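Local coordinates for protein trichosurin (Trichosurus vulpecula, PDB 2RA6) that probably binds and carries small hydrophobic molecules in the milk whey as a dimeric lipocalin, and holds 4-ethylphenol inside its barrel in this crystal, at residues Phe112-Tyr117 with Val125-Gly130; Thr30-Ser35 with Glu138-Phe143; Ala86-Leu91 with Asp98-Ser103. The protein carries 1 engineered substitution. One frame throughout, in Å; residues are numbered along the deposited sequence.

In the fold
All three contacts belong to one antiparallel lipocalin barrel. Contact 1 is the most central: strands 109-118 and 121-130 pair near the middle of the chain and turn phenylalanines onto the bound 4-ethylphenol. Contact 3 pairs 88-92 with 96-102 and is only partly buried; its inner side is apolar, but its outer side carries amide, carboxylate, guanidinium and water toward the second subunit. Strand 96-102 is also the neighbour of 109-118, so contacts 1 and 3 abut. Contact 2 differs in kind: helix 137-148 packs by side chains alone on strand 29-35, itself bonded to 121-130, and the contact is buried beneath the helix although outside the barrel. Its centre lies about 17 Å from that of contact 3.

Contact 1 (Phe112-Tyr117 with Val125-Gly130); sequences FIFYNY and VANLFG. With ETY (4-ethylphenol), chain P.
Phe114 N gives the shortest bond of the pair, 2.7 Å to Val125 O at an N-H...O angle of 167°, and Val125 N returns one to Phe114 O. Two residues further along each strand, Phe112 and Asn127 exchange a second pair of bonds, with Asn127 N 2.8 Å from Phe112 O. Between them Ile113 stands opposite Ala126 in a non-hydrogen-bonded pair, where Ile113 CD1 presses on Ala126 CB at 3.4 Å, tighter than usual for two carbons. These strands form a hairpin of the lipocalin barrel, and Phe112, Phe114 and Phe129 belong to its ligand pocket. The ethyl group of 4-ethylphenol settles among them: C7 lies over the centre of one Phe112 face, 3.5 Å above the plane, while C8 meets the edges of the other two rings, 3.4 Å from Phe129 CZ. With CG anti to the carbonyl carbon (chi1 -79°), Phe112 also brings CD2 to 3.6 Å from Phe129 CE2, the ring planes 49° apart. Asn127 ND2 approaches Phe114 CD2 obliquely at 3.4 Å. The ligand is also hydrogen-bonded to Leu61 O and Gly63 N.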
loop_
_atom_site.group_PDB
_atom_site.type_symbol
_atom_site.label_atom_id
_atom_site.label_comp_id
_atom_site.label_asym_id
_atom_site.label_seq_id
_atom_site.Cartn_x
_atom_site.Cartn_y
_atom_site.Cartn_z
ATOM N N PHE B 112 1.409 -4.345 10.861
ATOM C CA PHE B 112 1.817 -4.770 9.532
ATOM C C PHE B 112 0.656 -4.567 8.582
ATOM O O PHE B 112 -0.440 -5.081 8.812
ATOM C CB PHE B 112 2.220 -6.243 9.527
ATOM C CG PHE B 112 3.601 -6.495 10.065
ATOM C CD1 PHE B 112 4.725 -6.294 9.266
ATOM C CD2 PHE B 112 3.775 -6.941 11.366
ATOM C CE1 PHE B 112 6.006 -6.537 9.757
ATOM C CE2 PHE B 112 5.052 -7.186 11.865
ATOM C CZ PHE B 112 6.166 -6.984 11.058
ATOM N N ILE B 113 0.897 -3.801 7.527
ATOM C CA ILE B 113 -0.125 -3.557 6.522
ATOM C C ILE B 113 0.257 -4.353 5.288
ATOM O O ILE B 113 1.362 -4.215 4.760
ATOM C CB ILE B 113 -0.220 -2.068 6.137
ATOM C CG1 ILE B 113 -0.498 -1.218 7.378
ATOM C CG2 ILE B 113 -1.320 -1.875 5.093
ATOM C CD1 ILE B 113 -1.783 -1.566 8.099
ATOM N N PHE B 114 -0.664 -5.201 4.849
ATOM C CA PHE B 114 -0.464 -6.027 3.668
ATOM C C PHE B 114 -1.282 -5.501 2.512
ATOM O O PHE B 114 -2.489 -5.314 2.641
ATOM C CB PHE B 114 -0.938 -7.458 3.919
ATOM C CG PHE B 114 0.000 -8.280 4.733
ATOM C CD1 PHE B 114 0.757 -9.276 4.133
ATOM C CD2 PHE B 114 0.138 -8.060 6.096
ATOM C CE1 PHE B 114 1.641 -10.042 4.880
ATOM C CE2 PHE B 114 1.020 -8.823 6.849
ATOM C CZ PHE B 114 1.770 -9.812 6.239
ATOM N N TYR B 115 -0.623 -5.248 1.393
ATOM C CA TYR B 115 -1.326 -4.840 0.191
ATOM C C TYR B 115 -1.225 -6.112 -0.636
ATOM O O TYR B 115 -0.169 -6.434 -1.187
ATOM C CB TYR B 115 -0.623 -3.664 -0.486
ATOM C CG TYR B 115 -0.830 -2.370 0.269
ATOM C CD1 TYR B 115 -2.100 -1.789 0.345
ATOM C CD2 TYR B 115 0.218 -1.758 0.951
ATOM C CE1 TYR B 115 -2.317 -0.631 1.084
ATOM C CE2 TYR B 115 0.009 -0.595 1.696
ATOM C CZ TYR B 115 -1.262 -0.044 1.755
ATOM O OH TYR B 115 -1.486 1.098 2.491
ATOM N N ASN B 116 -2.331 -6.844 -0.677
ATOM C CA ASN B 116 -2.410 -8.117 -1.378
ATOM C C ASN B 116 -2.932 -7.984 -2.798
ATOM O O ASN B 116 -3.933 -7.315 -3.041
ATOM C CB ASN B 116 -3.299 -9.078 -0.572
ATOM C CG ASN B 116 -3.604 -10.369 -1.316
ATOM O OD1 ASN B 116 -4.707 -10.547 -1.841
ATOM N ND2 ASN B 116 -2.627 -11.272 -1.373
ATOM N N TYR B 117 -2.232 -8.622 -3.731
ATOM C CA TYR B 117 -2.613 -8.612 -5.138
ATOM C C TYR B 117 -2.985 -10.052 -5.463
ATOM O O TYR B 117 -2.120 -10.930 -5.518
ATOM C CB TYR B 117 -1.429 -8.156 -5.992
ATOM C CG TYR B 117 -0.793 -6.879 -5.486
ATOM C CD1 TYR B 117 -1.494 -5.674 -5.505
ATOM C CD2 TYR B 117 0.501 -6.880 -4.966
ATOM C CE1 TYR B 117 -0.920 -4.503 -5.019
ATOM C CE2 TYR B 117 1.084 -5.709 -4.475
ATOM C CZ TYR B 117 0.362 -4.528 -4.507
ATOM O OH TYR B 117 0.920 -3.365 -4.033
ATOM N N VAL B 125 -4.960 -5.745 4.149
ATOM C CA VAL B 125 -5.157 -6.509 5.369
ATOM C C VAL B 125 -4.202 -5.879 6.370
ATOM O O VAL B 125 -2.999 -5.799 6.128
ATOM C CB VAL B 125 -4.797 -8.010 5.194
ATOM C CG1 VAL B 125 -5.004 -8.752 6.507
ATOM C CG2 VAL B 125 -5.667 -8.635 4.105
ATOM N N ALA B 126 -4.750 -5.407 7.480
ATOM C CA ALA B 126 -3.948 -4.780 8.515
ATOM C C ALA B 126 -3.891 -5.712 9.715
ATOM O O ALA B 126 -4.899 -6.286 10.123
ATOM C CB ALA B 126 -4.560 -3.441 8.908
ATOM N N ASN B 127 -2.697 -5.861 10.271
ATOM C CA ASN B 127 -2.488 -6.737 11.412
ATOM C C ASN B 127 -1.901 -5.958 12.579
ATOM O O ASN B 127 -0.965 -5.190 12.390
ATOM C CB ASN B 127 -1.493 -7.849 11.045
ATOM C CG ASN B 127 -2.001 -8.770 9.948
ATOM O OD1 ASN B 127 -2.323 -9.929 10.205
ATOM N ND2 ASN B 127 -2.065 -8.262 8.722
ATOM N N LEU B 128 -2.457 -6.146 13.771
ATOM C CA LEU B 128 -1.923 -5.502 14.967
ATOM C C LEU B 128 -1.446 -6.621 15.890
ATOM O O LEU B 128 -2.240 -7.460 16.335
ATOM C CB LEU B 128 -2.993 -4.667 15.673
ATOM C CG LEU B 128 -2.509 -3.921 16.927
ATOM C CD1 LEU B 128 -1.484 -2.862 16.570
ATOM C CD2 LEU B 128 -3.715 -3.280 17.630
ATOM N N PHE B 129 -0.138 -6.636 16.157
ATOM C CA PHE B 129 0.460 -7.654 17.018
ATOM C C PHE B 129 0.878 -7.084 18.361
ATOM O O PHE B 129 1.335 -5.940 18.446
ATOM C CB PHE B 129 1.729 -8.246 16.401
ATOM C CG PHE B 129 1.533 -8.917 15.076
ATOM C CD1 PHE B 129 0.288 -9.390 14.673
ATOM C CD2 PHE B 129 2.631 -9.135 14.259
ATOM C CE1 PHE B 129 0.149 -10.077 13.470
ATOM C CE2 PHE B 129 2.507 -9.818 13.062
ATOM C CZ PHE B 129 1.260 -10.292 12.665
ATOM N N GLY B 130 0.744 -7.905 19.396
ATOM C CA GLY B 130 1.142 -7.504 20.734
ATOM C C GLY B 130 2.098 -8.524 21.324
ATOM O O GLY B 130 2.193 -9.655 20.834
HETATM C C8 ETY P . 2.756 -10.311 9.610
HETATM C C7 ETY P . 4.041 -9.830 8.930
HETATM C CG ETY P . 4.934 -10.946 8.460
HETATM C C3 ETY P . 4.651 -11.652 7.262
HETATM C C2 ETY P . 5.488 -12.699 6.819
HETATM C C5 ETY P . 6.089 -11.319 9.210
HETATM C C6 ETY P . 6.933 -12.366 8.775
HETATM C C1 ETY P . 6.624 -13.051 7.577
HETATM O O1 ETY P . 7.438 -14.063 7.147
#

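Contact 2 (Thr30-Ser35 with Glu138-Phe143); sequences TVVLAS and EIKKRF
Two side chains of helix 138-143, Phe143 and Lys140, meet the two methyls of Val32. Its CG1 meets the Phe143 ring obliquely, 3.5 Å from CE2, while CG2 lies 3.9 Å from Lys140 CD. The two methyls thus divide the work: CG1, anti to the backbone N (chi1 -171°), serves the ring, and CG2 serves the aliphatic part of the lysine. Val31 CG1 adds a second contact to that methylene, 3.9 Å from Lys140 CD, and Ala34 CB sits 4.3 Å from Phe143 CE2. Replacing Val32 by an alanine removes both methyls, which would probably open a gap between the strand and the Phe143 ring and Lys140 chain.

Both Val31 and Val32 can face the helix because they stand together opposite Leu128 in a classic beta bulge, which puts consecutive side chains on the same side. Lys140 bends at chi3 (-67°), and its NZ forms a salt bridge with Asp159 and a hydrogen bond with Asn134. Phe143 also rests on Ala126 of the neighbouring strand, and Val32 and Ala34 touch Ile157. This is the helix that follows the last long barrel strand in lipocalins, lying against the outside of the barrel and running nearly along strand 30-35, at 15° to it. No hydrogen bond joins the two segments, so the attachment rests on apolar side-chain contact, with the charge of Lys140 met by Asp159 of the adjoining strand 157-159.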
loop_
_atom_site.group_PDB
_atom_site.type_symbol
_atom_site.label_atom_id
_atom_site.label_comp_id
_atom_site.label_asym_id
_atom_site.label_seq_id
_atom_site.Cartn_x
_atom_site.Cartn_y
_atom_site.Cartn_z
ATOM N N THR B 30 -1.382 -12.191 17.615
ATOM C CA THR B 30 -2.245 -11.384 16.761
ATOM C C THR B 30 -3.367 -10.896 17.677
ATOM O O THR B 30 -4.030 -11.695 18.336
ATOM C CB THR B 30 -2.825 -12.214 15.609
ATOM O OG1 THR B 30 -1.768 -12.587 14.716
ATOM C CG2 THR B 30 -3.873 -11.408 14.843
ATOM N N VAL B 31 -3.573 -9.583 17.714
ATOM C CA VAL B 31 -4.586 -8.991 18.577
ATOM C C VAL B 31 -5.776 -8.448 17.786
ATOM O O VAL B 31 -6.924 -8.629 18.188
ATOM C CB VAL B 31 -3.957 -7.873 19.426
ATOM C CG1 VAL B 31 -5.001 -7.255 20.345
ATOM C CG2 VAL B 31 -2.804 -8.457 20.251
ATOM N N VAL B 32 -5.498 -7.795 16.661
ATOM C CA VAL B 32 -6.562 -7.258 15.818
ATOM C C VAL B 32 -6.239 -7.483 14.347
ATOM O O VAL B 32 -5.091 -7.371 13.928
ATOM C CB VAL B 32 -6.772 -5.739 16.045
ATOM C CG1 VAL B 32 -8.040 -5.272 15.307
ATOM C CG2 VAL B 32 -6.908 -5.442 17.535
ATOM N N LEU B 33 -7.263 -7.838 13.578
ATOM C CA LEU B 33 -7.141 -8.047 12.143
ATOM C C LEU B 33 -8.180 -7.120 11.525
ATOM O O LEU B 33 -9.249 -6.903 12.101
ATOM C CB LEU B 33 -7.477 -9.495 11.774
ATOM C CG LEU B 33 -6.514 -10.604 12.209
ATOM C CD1 LEU B 33 -7.113 -11.968 11.876
ATOM C CD2 LEU B 33 -5.175 -10.425 11.516
ATOM N N ALA B 34 -7.864 -6.560 10.369
ATOM C CA ALA B 34 -8.798 -5.674 9.685
ATOM C C ALA B 34 -8.531 -5.824 8.208
ATOM O O ALA B 34 -7.394 -6.036 7.791
ATOM C CB ALA B 34 -8.591 -4.231 10.126
ATOM N N SER B 35 -9.582 -5.752 7.404
ATOM C CA SER B 35 -9.397 -5.909 5.974
ATOM C C SER B 35 -10.486 -5.252 5.168
ATOM O O SER B 35 -11.604 -5.064 5.647
ATOM C CB SER B 35 -9.349 -7.391 5.604
ATOM O OG SER B 35 -9.151 -7.570 4.205
ATOM N N GLU B 138 -5.970 2.118 24.156
ATOM C CA GLU B 138 -5.468 3.269 23.411
ATOM C C GLU B 138 -4.879 2.828 22.076
ATOM O O GLU B 138 -5.217 3.381 21.028
ATOM C CB GLU B 138 -4.393 4.003 24.224
ATOM C CG GLU B 138 -3.872 5.277 23.566
ATOM C CD GLU B 138 -2.660 5.850 24.279
ATOM O OE1 GLU B 138 -2.217 6.956 23.906
ATOM O OE2 GLU B 138 -2.147 5.192 25.209
ATOM N N ILE B 139 -4.000 1.828 22.120
ATOM C CA ILE B 139 -3.363 1.322 20.907
ATOM C C ILE B 139 -4.391 0.726 19.955
ATOM O O ILE B 139 -4.359 1.000 18.750
ATOM C CB ILE B 139 -2.290 0.261 21.244
ATOM C CG1 ILE B 139 -1.112 0.937 21.954
ATOM C CG2 ILE B 139 -1.799 -0.426 19.969
ATOM C CD1 ILE B 139 -0.064 -0.034 22.459
ATOM N N LYS B 140 -5.308 -0.075 20.485
ATOM C CA LYS B 140 -6.325 -0.682 19.631
ATOM C C LYS B 140 -7.245 0.373 19.021
ATOM O O LYS B 140 -7.608 0.279 17.846
ATOM C CB LYS B 140 -7.135 -1.731 20.407
ATOM C CG LYS B 140 -6.298 -2.941 20.794
ATOM C CD LYS B 140 -7.134 -4.145 21.223
ATOM C CE LYS B 140 -7.882 -3.900 22.512
ATOM N NZ LYS B 140 -8.552 -5.157 22.962
ATOM N N LYS B 141 -7.599 1.383 19.812
ATOM C CA LYS B 141 -8.473 2.456 19.339
ATOM C C LYS B 141 -7.857 3.200 18.160
ATOM O O LYS B 141 -8.532 3.473 17.165
ATOM C CB LYS B 141 -8.760 3.449 20.470
ATOM C CG LYS B 141 -9.677 4.599 20.065
ATOM C CD LYS B 141 -9.832 5.607 21.198
ATOM C CE LYS B 141 -10.766 6.739 20.806
ATOM N NZ LYS B 141 -12.145 6.240 20.558
ATOM N N ARG B 142 -6.578 3.533 18.278
ATOM C CA ARG B 142 -5.882 4.254 17.216
ATOM C C ARG B 142 -5.810 3.403 15.945
ATOM O O ARG B 142 -6.065 3.896 14.846
ATOM C CB ARG B 142 -4.479 4.639 17.691
ATOM C CG ARG B 142 -3.681 5.479 16.705
ATOM C CD ARG B 142 -2.327 5.863 17.295
ATOM N NE ARG B 142 -1.585 4.689 17.749
ATOM C CZ ARG B 142 -0.366 4.725 18.279
ATOM N NH1 ARG B 142 0.266 5.882 18.428
ATOM N NH2 ARG B 142 0.222 3.601 18.665
ATOM N N PHE B 143 -5.483 2.125 16.107
ATOM C CA PHE B 143 -5.387 1.207 14.975
ATOM C C PHE B 143 -6.729 1.118 14.262
ATOM O O PHE B 143 -6.813 1.230 13.034
ATOM C CB PHE B 143 -4.991 -0.184 15.475
ATOM C CG PHE B 143 -4.963 -1.245 14.402
ATOM C CD1 PHE B 143 -3.867 -1.380 13.557
ATOM C CD2 PHE B 143 -6.019 -2.141 14.275
ATOM C CE1 PHE B 143 -3.824 -2.404 12.598
ATOM C CE2 PHE B 143 -5.990 -3.162 13.326
ATOM C CZ PHE B 143 -4.894 -3.294 12.489
#

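Contact 3 (Ala86-Leu91 with Asp98-Ser103); sequences ARQFKL and DVYYES. Engineered in segment 98-103: Glu102 (natural residue Gly).
The Tyr100 ring carries Gln88 CG over one face, a CH-pi contact with the carbon 4.0 Å from the ring centroid, and Arg87 NH1 at its edge, 3.3 Å from CD2. Gln88, extended with CG anti to its own N (chi1 -169°), runs alongside the tyrosine in the same direction, its amide plane turned 35° from the ring. Water 2 joins their ends, lying in the plane of the ring at its edge: it donates to Gln88 OE1 at 2.6 Å and accepts from Tyr100 OH. The Phe89 ring has Val99 O and Tyr101 CB at its edge, while Arg87 CB comes to the edge of the Tyr101 ring.

Arg87 is not in the strand, yet its O takes a bond from Tyr101 N at 2.9 Å and extends the ladder. Phe89 and Val99 exchange two further bonds, the shorter from Phe89 N to Val99 O at 2.7 Å. The guanidinium is tilted 48° to the Tyr100 ring. Water 1 connects it to the engineered Glu102, donating to OE2 at 2.6 Å and receiving a weak bond from Arg87 NH1. Tyr101 O, buried beside the arginine chain, has no hydrogen-bond partner in the model.

Val99 and Leu91, with CB of the leucine 4.0 Å from Val99 CG2, lie on the barrel's inner side, where both pack on Phe114. Gln88, Asp98 and Tyr100 face the second subunit: Tyr100 stacks on Tyr100 of that subunit, and Asp98, bonded to Tyr117 OH, forms a salt bridge with Arg150 of the second subunit. Phe89 touches Ala80 and Leu91 touches Leu78 of strand 72-82; on its other flank the hairpin pairs with 109-118, and the dimer interface lies outside.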
loop_
_atom_site.group_PDB
_atom_site.type_symbol
_atom_site.label_atom_id
_atom_site.label_comp_id
_atom_site.label_asym_id
_atom_site.label_seq_id
_atom_site.Cartn_x
_atom_site.Cartn_y
_atom_site.Cartn_z
ATOM N N ALA B 86 13.385 0.605 3.527
ATOM C CA ALA B 86 13.270 0.128 4.895
ATOM C C ALA B 86 11.797 -0.053 5.249
ATOM O O ALA B 86 10.927 0.610 4.685
ATOM C CB ALA B 86 13.923 1.117 5.854
ATOM N N ARG B 87 11.543 -0.962 6.182
ATOM C CA ARG B 87 10.202 -1.277 6.667
ATOM C C ARG B 87 9.242 -1.788 5.596
ATOM O O ARG B 87 8.062 -1.995 5.872
ATOM C CB ARG B 87 9.592 -0.067 7.387
ATOM C CG ARG B 87 8.954 0.963 6.488
ATOM C CD ARG B 87 8.520 2.189 7.275
ATOM N NE ARG B 87 7.846 3.159 6.418
ATOM C CZ ARG B 87 6.679 2.941 5.821
ATOM N NH1 ARG B 87 6.055 1.781 5.990
ATOM N NH2 ARG B 87 6.139 3.880 5.057
ATOM N N GLN B 88 9.736 -1.981 4.379
ATOM C CA GLN B 88 8.903 -2.508 3.301
ATOM C C GLN B 88 9.420 -3.897 2.942
ATOM O O GLN B 88 10.625 -4.093 2.768
ATOM C CB GLN B 88 8.962 -1.617 2.063
ATOM C CG GLN B 88 7.919 -1.987 1.014
ATOM C CD GLN B 88 8.032 -1.159 -0.247
ATOM O OE1 GLN B 88 8.365 0.025 -0.194
ATOM N NE2 GLN B 88 7.738 -1.775 -1.392
ATOM N N PHE B 89 8.507 -4.854 2.818
ATOM C CA PHE B 89 8.879 -6.225 2.496
ATOM C C PHE B 89 8.005 -6.780 1.389
ATOM O O PHE B 89 6.964 -6.215 1.062
ATOM C CB PHE B 89 8.734 -7.102 3.743
ATOM C CG PHE B 89 9.502 -6.598 4.925
ATOM C CD1 PHE B 89 10.798 -7.037 5.169
ATOM C CD2 PHE B 89 8.941 -5.654 5.779
ATOM C CE1 PHE B 89 11.530 -6.540 6.250
ATOM C CE2 PHE B 89 9.662 -5.147 6.861
ATOM C CZ PHE B 89 10.960 -5.591 7.095
ATOM N N LYS B 90 8.453 -7.880 0.797
ATOM C CA LYS B 90 7.697 -8.548 -0.252
ATOM C C LYS B 90 7.378 -9.959 0.230
ATOM O O LYS B 90 8.243 -10.649 0.767
ATOM C CB LYS B 90 8.506 -8.594 -1.552
ATOM C CG LYS B 90 9.921 -9.118 -1.399
ATOM C CD LYS B 90 10.693 -8.991 -2.707
ATOM C CE LYS B 90 12.144 -9.402 -2.535
ATOM N NZ LYS B 90 12.895 -9.302 -3.817
ATOM N N LEU B 91 6.133 -10.385 0.040
ATOM C CA LEU B 91 5.707 -11.708 0.478
ATOM C C LEU B 91 4.875 -12.443 -0.562
ATOM O O LEU B 91 3.924 -11.890 -1.108
ATOM C CB LEU B 91 4.887 -11.596 1.768
ATOM C CG LEU B 91 4.181 -12.879 2.228
ATOM C CD1 LEU B 91 5.202 -13.873 2.754
ATOM C CD2 LEU B 91 3.166 -12.556 3.309
ATOM N N ASP B 98 2.727 -6.496 -0.829
ATOM C CA ASP B 98 3.693 -5.471 -0.470
ATOM C C ASP B 98 3.337 -5.312 1.002
ATOM O O ASP B 98 2.186 -5.038 1.346
ATOM C CB ASP B 98 3.464 -4.170 -1.236
ATOM C CG ASP B 98 4.149 -4.178 -2.585
ATOM O OD1 ASP B 98 5.356 -4.510 -2.637
ATOM O OD2 ASP B 98 3.498 -3.848 -3.590
ATOM N N VAL B 99 4.321 -5.523 1.865
ATOM C CA VAL B 99 4.113 -5.462 3.306
ATOM C C VAL B 99 4.832 -4.283 3.930
ATOM O O VAL B 99 6.026 -4.082 3.694
ATOM C CB VAL B 99 4.645 -6.751 3.972
ATOM C CG1 VAL B 99 4.369 -6.719 5.466
ATOM C CG2 VAL B 99 4.004 -7.980 3.330
ATOM N N TYR B 100 4.111 -3.502 4.727
ATOM C CA TYR B 100 4.719 -2.352 5.390
ATOM C C TYR B 100 4.620 -2.485 6.903
ATOM O O TYR B 100 3.562 -2.797 7.445
ATOM C CB TYR B 100 4.051 -1.043 4.955
ATOM C CG TYR B 100 4.287 -0.665 3.509
ATOM C CD1 TYR B 100 3.487 -1.184 2.493
ATOM C CD2 TYR B 100 5.312 0.210 3.161
ATOM C CE1 TYR B 100 3.705 -0.837 1.160
ATOM C CE2 TYR B 100 5.540 0.561 1.836
ATOM C CZ TYR B 100 4.734 0.036 0.841
ATOM O OH TYR B 100 4.959 0.382 -0.473
ATOM N N TYR B 101 5.738 -2.251 7.576
ATOM C CA TYR B 101 5.798 -2.322 9.029
ATOM C C TYR B 101 5.774 -0.919 9.633
ATOM O O TYR B 101 6.411 -0.006 9.108
ATOM C CB TYR B 101 7.088 -3.024 9.468
ATOM C CG TYR B 101 7.453 -2.795 10.920
ATOM C CD1 TYR B 101 6.766 -3.438 11.945
ATOM C CD2 TYR B 101 8.490 -1.935 11.264
ATOM C CE1 TYR B 101 7.107 -3.232 13.282
ATOM C CE2 TYR B 101 8.840 -1.721 12.594
ATOM C CZ TYR B 101 8.149 -2.373 13.595
ATOM O OH TYR B 101 8.508 -2.185 14.910
ATOM N N GLU B 102 5.036 -0.760 10.732
ATOM C CA GLU B 102 4.945 0.517 11.439
ATOM C C GLU B 102 4.771 0.270 12.940
ATOM O O GLU B 102 4.158 -0.715 13.344
ATOM C CB GLU B 102 3.729 1.323 10.963
ATOM C CG GLU B 102 3.612 1.539 9.461
ATOM C CD GLU B 102 2.389 2.368 9.089
ATOM O OE1 GLU B 102 1.295 2.112 9.641
ATOM O OE2 GLU B 102 2.522 3.272 8.236
ATOM N N SER B 103 5.317 1.166 13.760
ATOM C CA SER B 103 5.158 1.093 15.215
ATOM C C SER B 103 5.836 2.247 15.931
ATOM O O SER B 103 7.025 2.484 15.750
ATOM C CB SER B 103 5.704 -0.208 15.809
ATOM O OG SER B 103 5.489 -0.202 17.225
HETATM O O HOH W 1 3.538 2.262 6.054
HETATM O O HOH W 2 7.239 2.181 -0.990
#